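Local atomic coordinates of putative phosphonate binding protein for ABC transporter (Prochlorococcus marinus str. MIT 9301, PDB entry 5LQ5), a protein that binds inorganic phosphite strongly, and methylphosphonate and phosphate only very weakly, probably as the periplasmic solute-binding component of an ABC transporter. Residues 89-94 with 197-202; 93-98 with 173-178. All coordinates share one frame; numbering follows the deposited sequence.

Contact 1. Residues 89-94 with 197-202; sequences EFKSVF and FWITPE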
loop_
_atom_site.group_PDB
_atom_site.type_symbol
_atom_site.label_atom_id
_atom_site.label_comp_id
_atom_site.label_asym_id
_atom_site.label_seq_id
_atom_site.Cartn_x
_atom_site.Cartn_y
_atom_site.Cartn_z
ATOM N N GLU A 89 -3.352 1.987 -12.250
ATOM C CA GLU A 89 -2.236 1.476 -13.078
ATOM C C GLU A 89 -0.922 1.383 -12.271
ATOM O O GLU A 89 0.138 1.900 -12.675
ATOM C CB GLU A 89 -2.041 2.325 -14.353
ATOM C CG GLU A 89 -1.695 3.795 -14.106
ATOM C CD GLU A 89 -2.833 4.743 -14.460
ATOM O OE1 GLU A 89 -3.951 4.534 -13.952
ATOM O OE2 GLU A 89 -2.622 5.687 -15.256
ATOM N N PHE A 90 -1.033 0.708 -11.122
ATOM C CA PHE A 90 0.041 0.670 -10.129
ATOM C C PHE A 90 1.067 -0.399 -10.542
ATOM O O PHE A 90 0.724 -1.382 -11.170
ATOM C CB PHE A 90 -0.517 0.393 -8.728
ATOM C CG PHE A 90 0.309 0.984 -7.628
ATOM C CD1 PHE A 90 0.189 2.319 -7.328
ATOM C CD2 PHE A 90 1.250 0.230 -6.910
ATOM C CE1 PHE A 90 0.976 2.927 -6.389
ATOM C CE2 PHE A 90 2.033 0.843 -5.933
ATOM C CZ PHE A 90 1.905 2.201 -5.681
ATOM N N LYS A 91 2.309 -0.182 -10.131
ATOM C CA LYS A 91 3.433 -1.064 -10.446
ATOM C C LYS A 91 4.340 -1.336 -9.244
ATOM O O LYS A 91 4.447 -0.521 -8.331
ATOM C CB LYS A 91 4.304 -0.490 -11.573
ATOM C CG LYS A 91 3.545 -0.257 -12.850
ATOM C CD LYS A 91 4.441 0.499 -13.825
ATOM C CE LYS A 91 3.748 0.687 -15.161
ATOM N NZ LYS A 91 4.697 1.307 -16.123
ATOM N N SER A 92 4.974 -2.507 -9.284
ATOM C CA SER A 92 6.056 -2.833 -8.383
ATOM C C SER A 92 7.386 -2.714 -9.111
ATOM O O SER A 92 7.468 -2.755 -10.349
ATOM C CB SER A 92 5.936 -4.259 -7.857
ATOM O OG SER A 92 4.690 -4.495 -7.199
ATOM N N VAL A 93 8.427 -2.646 -8.303
ATOM C CA VAL A 93 9.804 -2.832 -8.736
ATOM C C VAL A 93 10.457 -3.970 -7.977
ATOM O O VAL A 93 10.187 -4.224 -6.782
ATOM C CB VAL A 93 10.664 -1.560 -8.587
ATOM C CG1 VAL A 93 10.096 -0.470 -9.483
ATOM C CG2 VAL A 93 10.778 -1.078 -7.128
ATOM N N PHE A 94 11.262 -4.706 -8.718
ATOM C CA PHE A 94 12.252 -5.590 -8.164
ATOM C C PHE A 94 13.575 -4.847 -8.114
ATOM O O PHE A 94 13.980 -4.230 -9.105
ATOM C CB PHE A 94 12.394 -6.857 -8.988
ATOM C CG PHE A 94 11.232 -7.826 -8.849
ATOM C CD1 PHE A 94 11.344 -8.978 -8.102
ATOM C CD2 PHE A 94 10.037 -7.587 -9.489
ATOM C CE1 PHE A 94 10.290 -9.878 -8.017
ATOM C CE2 PHE A 94 8.957 -8.470 -9.396
ATOM C CZ PHE A 94 9.078 -9.618 -8.648
ATOM N N PHE A 197 16.052 -3.549 -10.907
ATOM C CA PHE A 197 16.159 -4.836 -11.637
ATOM C C PHE A 197 15.069 -5.027 -12.669
ATOM O O PHE A 197 15.351 -5.403 -13.814
ATOM C CB PHE A 197 16.258 -6.033 -10.671
ATOM C CG PHE A 197 16.466 -7.374 -11.342
ATOM C CD1 PHE A 197 17.665 -7.694 -11.951
ATOM C CD2 PHE A 197 15.466 -8.331 -11.357
ATOM C CE1 PHE A 197 17.843 -8.919 -12.568
ATOM C CE2 PHE A 197 15.656 -9.565 -11.938
ATOM C CZ PHE A 197 16.858 -9.853 -12.586
ATOM N N TRP A 198 13.826 -4.785 -12.267
ATOM C CA TRP A 198 12.658 -4.949 -13.147
ATOM C C TRP A 198 11.472 -4.126 -12.665
ATOM O O TRP A 198 11.264 -3.991 -11.458
ATOM C CB TRP A 198 12.269 -6.422 -13.297
ATOM C CG TRP A 198 11.284 -6.739 -14.357
ATOM C CD1 TRP A 198 11.437 -6.500 -15.698
ATOM C CD2 TRP A 198 10.028 -7.411 -14.218
ATOM N NE1 TRP A 198 10.353 -6.941 -16.389
ATOM C CE2 TRP A 198 9.465 -7.509 -15.513
ATOM C CE3 TRP A 198 9.302 -7.917 -13.125
ATOM C CZ2 TRP A 198 8.227 -8.103 -15.749
ATOM C CZ3 TRP A 198 8.066 -8.518 -13.374
ATOM C CH2 TRP A 198 7.536 -8.584 -14.669
ATOM N N ILE A 199 10.734 -3.576 -13.629
ATOM C CA ILE A 199 9.444 -2.916 -13.395
ATOM C C ILE A 199 8.333 -3.846 -13.905
ATOM O O ILE A 199 8.365 -4.328 -15.026
ATOM C CB ILE A 199 9.333 -1.522 -14.064
ATOM C CG1 ILE A 199 10.432 -0.582 -13.573
ATOM C CG2 ILE A 199 7.955 -0.929 -13.838
ATOM C CD1 ILE A 199 10.617 0.644 -14.474
ATOM N N THR A 200 7.343 -4.096 -13.050
ATOM C CA THR A 200 6.244 -5.008 -13.372
ATOM C C THR A 200 5.157 -4.408 -14.268
ATOM O O THR A 200 5.057 -3.170 -14.390
ATOM C CB THR A 200 5.531 -5.515 -12.095
ATOM O OG1 THR A 200 4.714 -4.473 -11.501
ATOM C CG2 THR A 200 6.560 -6.060 -11.045
ATOM N N PRO A 201 4.295 -5.277 -14.836
ATOM C CA PRO A 201 3.033 -4.813 -15.388
ATOM C C PRO A 201 2.150 -4.135 -14.336
ATOM O O PRO A 201 2.403 -4.235 -13.128
ATOM C CB PRO A 201 2.364 -6.107 -15.871
ATOM C CG PRO A 201 3.471 -7.056 -16.120
ATOM C CD PRO A 201 4.454 -6.735 -15.035
ATOM N N GLU A 202 1.147 -3.438 -14.837
ATOM C CA GLU A 202 0.183 -2.675 -14.015
ATOM C C GLU A 202 -0.908 -3.537 -13.394
ATOM O O GLU A 202 -1.295 -4.573 -13.950
ATOM C CB GLU A 202 -0.524 -1.595 -14.850
ATOM C CG GLU A 202 0.422 -0.547 -15.426
ATOM C CD GLU A 202 -0.055 0.089 -16.728
ATOM O OE1 GLU A 202 -0.691 -0.586 -17.562
ATOM O OE2 GLU A 202 0.232 1.285 -16.931
#
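A classic beta bulge sets F197 and W198 together opposite F94, where the edge strand 194-199 runs antiparallel to strand 92-97. F94 O takes two backbone donors, F197 N at 2.8 Å and W198 N at 3.2 Å, while the F197 ring presents its edge to F94 CB. W198 returns a bond through its own carbonyl, W198 O accepting F94 N at 2.8 Å. With CG of W198 anti to the backbone N (chi1 -168°), the indole lies alongside the F94 ring, its CE3 edge 3.7 Å from F94 CD2; the two planes stand at 47°. I199 forms the non-hydrogen-bonded pair with V93 on the other face of the sheet, and its CG2 meets K91 CD. T200 then grips S92 twice: T200 N gives an almost straight bond to S92 O (3.0 Å, 177°), and T200 OG1 accepts S92 N at 3.0 Å while donating to P201 O. T200 CG2 reaches the edge of the F94 ring near its plane; S92 OG turns instead to Y203 and S128 O. At E202 the CA makes a CA-H...O contact with F90 O, and CG lies beside K91 CE (3.6 Å). K91 NZ stays beyond salt-bridge range of E202 OE2, and any attraction between them is probably weak; main-chain bonds, one threonine hydroxyl and apolar packing mainly join the segments.

Contact 2. Residues 93-98 with 173-178; sequences VFVVNK and GALNKQ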
loop_
_atom_site.group_PDB
_atom_site.type_symbol
_atom_site.label_atom_id
_atom_site.label_comp_id
_atom_site.label_asym_id
_atom_site.label_seq_id
_atom_site.Cartn_x
_atom_site.Cartn_y
_atom_site.Cartn_z
ATOM N N VAL A 93 8.427 -2.646 -8.303
ATOM C CA VAL A 93 9.804 -2.832 -8.736
ATOM C C VAL A 93 10.457 -3.970 -7.977
ATOM O O VAL A 93 10.187 -4.224 -6.782
ATOM C CB VAL A 93 10.664 -1.560 -8.587
ATOM C CG1 VAL A 93 10.096 -0.470 -9.483
ATOM C CG2 VAL A 93 10.778 -1.078 -7.128
ATOM N N PHE A 94 11.262 -4.706 -8.718
ATOM C CA PHE A 94 12.252 -5.590 -8.164
ATOM C C PHE A 94 13.575 -4.847 -8.114
ATOM O O PHE A 94 13.980 -4.230 -9.105
ATOM C CB PHE A 94 12.394 -6.857 -8.988
ATOM C CG PHE A 94 11.232 -7.826 -8.849
ATOM C CD1 PHE A 94 11.344 -8.978 -8.102
ATOM C CD2 PHE A 94 10.037 -7.587 -9.489
ATOM C CE1 PHE A 94 10.290 -9.878 -8.017
ATOM C CE2 PHE A 94 8.957 -8.470 -9.396
ATOM C CZ PHE A 94 9.078 -9.618 -8.648
ATOM N N VAL A 95 14.246 -4.913 -6.977
ATOM C CA VAL A 95 15.545 -4.302 -6.757
ATOM C C VAL A 95 16.561 -5.341 -6.320
ATOM O O VAL A 95 16.201 -6.356 -5.664
ATOM C CB VAL A 95 15.507 -3.147 -5.761
ATOM C CG1 VAL A 95 14.577 -2.049 -6.227
ATOM C CG2 VAL A 95 15.157 -3.593 -4.365
ATOM N N VAL A 96 17.822 -5.087 -6.677
ATOM C CA VAL A 96 18.934 -5.950 -6.311
ATOM C C VAL A 96 20.077 -5.161 -5.716
ATOM O O VAL A 96 20.271 -3.987 -6.036
ATOM C CB VAL A 96 19.452 -6.802 -7.475
ATOM C CG1 VAL A 96 18.387 -7.798 -7.932
ATOM C CG2 VAL A 96 19.885 -5.915 -8.641
ATOM N N ASN A 97 20.822 -5.821 -4.832
ATOM C CA ASN A 97 22.008 -5.250 -4.222
ATOM C C ASN A 97 23.085 -5.216 -5.325
ATOM O O ASN A 97 23.241 -6.166 -6.095
ATOM C CB ASN A 97 22.478 -6.084 -3.046
ATOM C CG ASN A 97 23.628 -5.449 -2.296
ATOM O OD1 ASN A 97 24.743 -5.412 -2.786
ATOM N ND2 ASN A 97 23.359 -4.934 -1.106
ATOM N N LYS A 98 23.786 -4.080 -5.397
ATOM C CA LYS A 98 24.886 -3.879 -6.375
ATOM C C LYS A 98 25.983 -4.902 -6.344
ATOM O O LYS A 98 26.633 -5.151 -7.354
ATOM C CB LYS A 98 25.569 -2.572 -6.099
ATOM C CG LYS A 98 24.774 -1.436 -6.655
ATOM C CD LYS A 98 25.502 -0.140 -6.429
ATOM C CE LYS A 98 24.518 0.960 -6.157
ATOM N NZ LYS A 98 23.759 1.327 -7.366
ATOM N N GLY A 173 14.749 -7.882 -3.571
ATOM C CA GLY A 173 13.400 -7.739 -3.033
ATOM C C GLY A 173 12.459 -7.036 -3.992
ATOM O O GLY A 173 12.858 -6.654 -5.098
ATOM N N ALA A 174 11.201 -6.931 -3.606
ATOM C CA ALA A 174 10.168 -6.271 -4.375
ATOM C C ALA A 174 9.376 -5.317 -3.551
ATOM O O ALA A 174 9.076 -5.589 -2.380
ATOM C CB ALA A 174 9.242 -7.287 -5.026
ATOM N N LEU A 175 8.988 -4.209 -4.170
ATOM C CA LEU A 175 8.242 -3.167 -3.461
ATOM C C LEU A 175 7.450 -2.255 -4.384
ATOM O O LEU A 175 7.622 -2.263 -5.597
ATOM C CB LEU A 175 9.156 -2.334 -2.549
ATOM C CG LEU A 175 10.172 -1.462 -3.283
ATOM C CD1 LEU A 175 10.345 -0.174 -2.492
ATOM C CD2 LEU A 175 11.488 -2.200 -3.467
ATOM N N ASN A 176 6.609 -1.459 -3.742
ATOM C CA ASN A 176 5.869 -0.303 -4.297
ATOM C C ASN A 176 6.828 0.609 -5.113
ATOM O O ASN A 176 7.814 1.107 -4.589
ATOM C CB ASN A 176 5.271 0.418 -3.088
ATOM C CG ASN A 176 4.560 1.702 -3.405
ATOM O OD1 ASN A 176 4.991 2.474 -4.259
ATOM N ND2 ASN A 176 3.475 1.971 -2.683
ATOM N N LYS A 177 6.514 0.866 -6.373
ATOM C CA LYS A 177 7.435 1.641 -7.272
ATOM C C LYS A 177 7.520 3.123 -6.843
ATOM O O LYS A 177 8.587 3.737 -6.891
ATOM C CB LYS A 177 6.978 1.538 -8.731
ATOM C CG LYS A 177 7.772 2.425 -9.702
ATOM C CD LYS A 177 7.448 1.992 -11.126
ATOM C CE LYS A 177 8.247 2.770 -12.167
ATOM N NZ LYS A 177 7.637 4.097 -12.408
ATOM N N GLN A 178 6.390 3.684 -6.405
ATOM C CA GLN A 178 6.364 5.076 -5.878
ATOM C C GLN A 178 7.267 5.274 -4.654
ATOM O O GLN A 178 7.952 6.264 -4.517
ATOM C CB GLN A 178 4.931 5.527 -5.545
ATOM C CG GLN A 178 4.792 7.018 -5.315
ATOM C CD GLN A 178 5.006 7.819 -6.593
ATOM O OE1 GLN A 178 4.271 7.644 -7.556
ATOM N NE2 GLN A 178 6.016 8.696 -6.604
#
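In the five-stranded mixed sheet of one lobe of this periplasmic binding protein, strand 92-97 pairs antiparallel with strand 172-176, which leads directly into helix 177-186. V93 and L175 form one hydrogen-bonded pair, with V93 N to L175 O at 2.8 Å and L175 N to V93 O at 2.9 Å. V95 and G173 make the next such pair, V95 N to G173 O measuring 2.9 Å. Between them F94 faces A174 with the CA atoms 4.4 Å apart, and A174 CB sits over the centre of the F94 ring, a CH-pi contact 4.1 Å from the centroid and 11° off its normal. On the other face, L175 CD2 fits against both V93 CG2 (3.9 Å) and V95 CG2. V93 CG1 lies 3.7 Å from K177 CG; the K177 amine forms a salt bridge with E181. Were V93 cut back to an alanine, L175 CD2 and the K177 methylenes would probably lose the apolar neighbour they share, and a gap is likely to open between them. At the strand's end N176 is the N-cap, its OD1 bonded to V179 N and its ND2 to Y206 of the phosphite pocket: a strand-to-helix turn beside the ligand, within the periplasmic binding protein fold.

Strand 92-97 is common to both contacts: contact 1 joins it to the edge strand 194-199, contact 2 to the more central 172-176, and V93 and F94 serve both. Contact 2 is buried, with regular paired backbone bonds and apolar side chains: valines, a leucine, and an alanine over a phenylalanine ring. Contact 1 is only partly buried; its strand pairing includes a bulge, then gives way to a threonine hydroxyl and, around K91 and E202, to a charged, more exposed end. The two meet where K91 O probably accepts a hydrogen bond from K177 N and F90 packs on N176. The side chains of F90 and N176 each lie about 5 Å from the phosphite ion, so both contacts end close to its pocket.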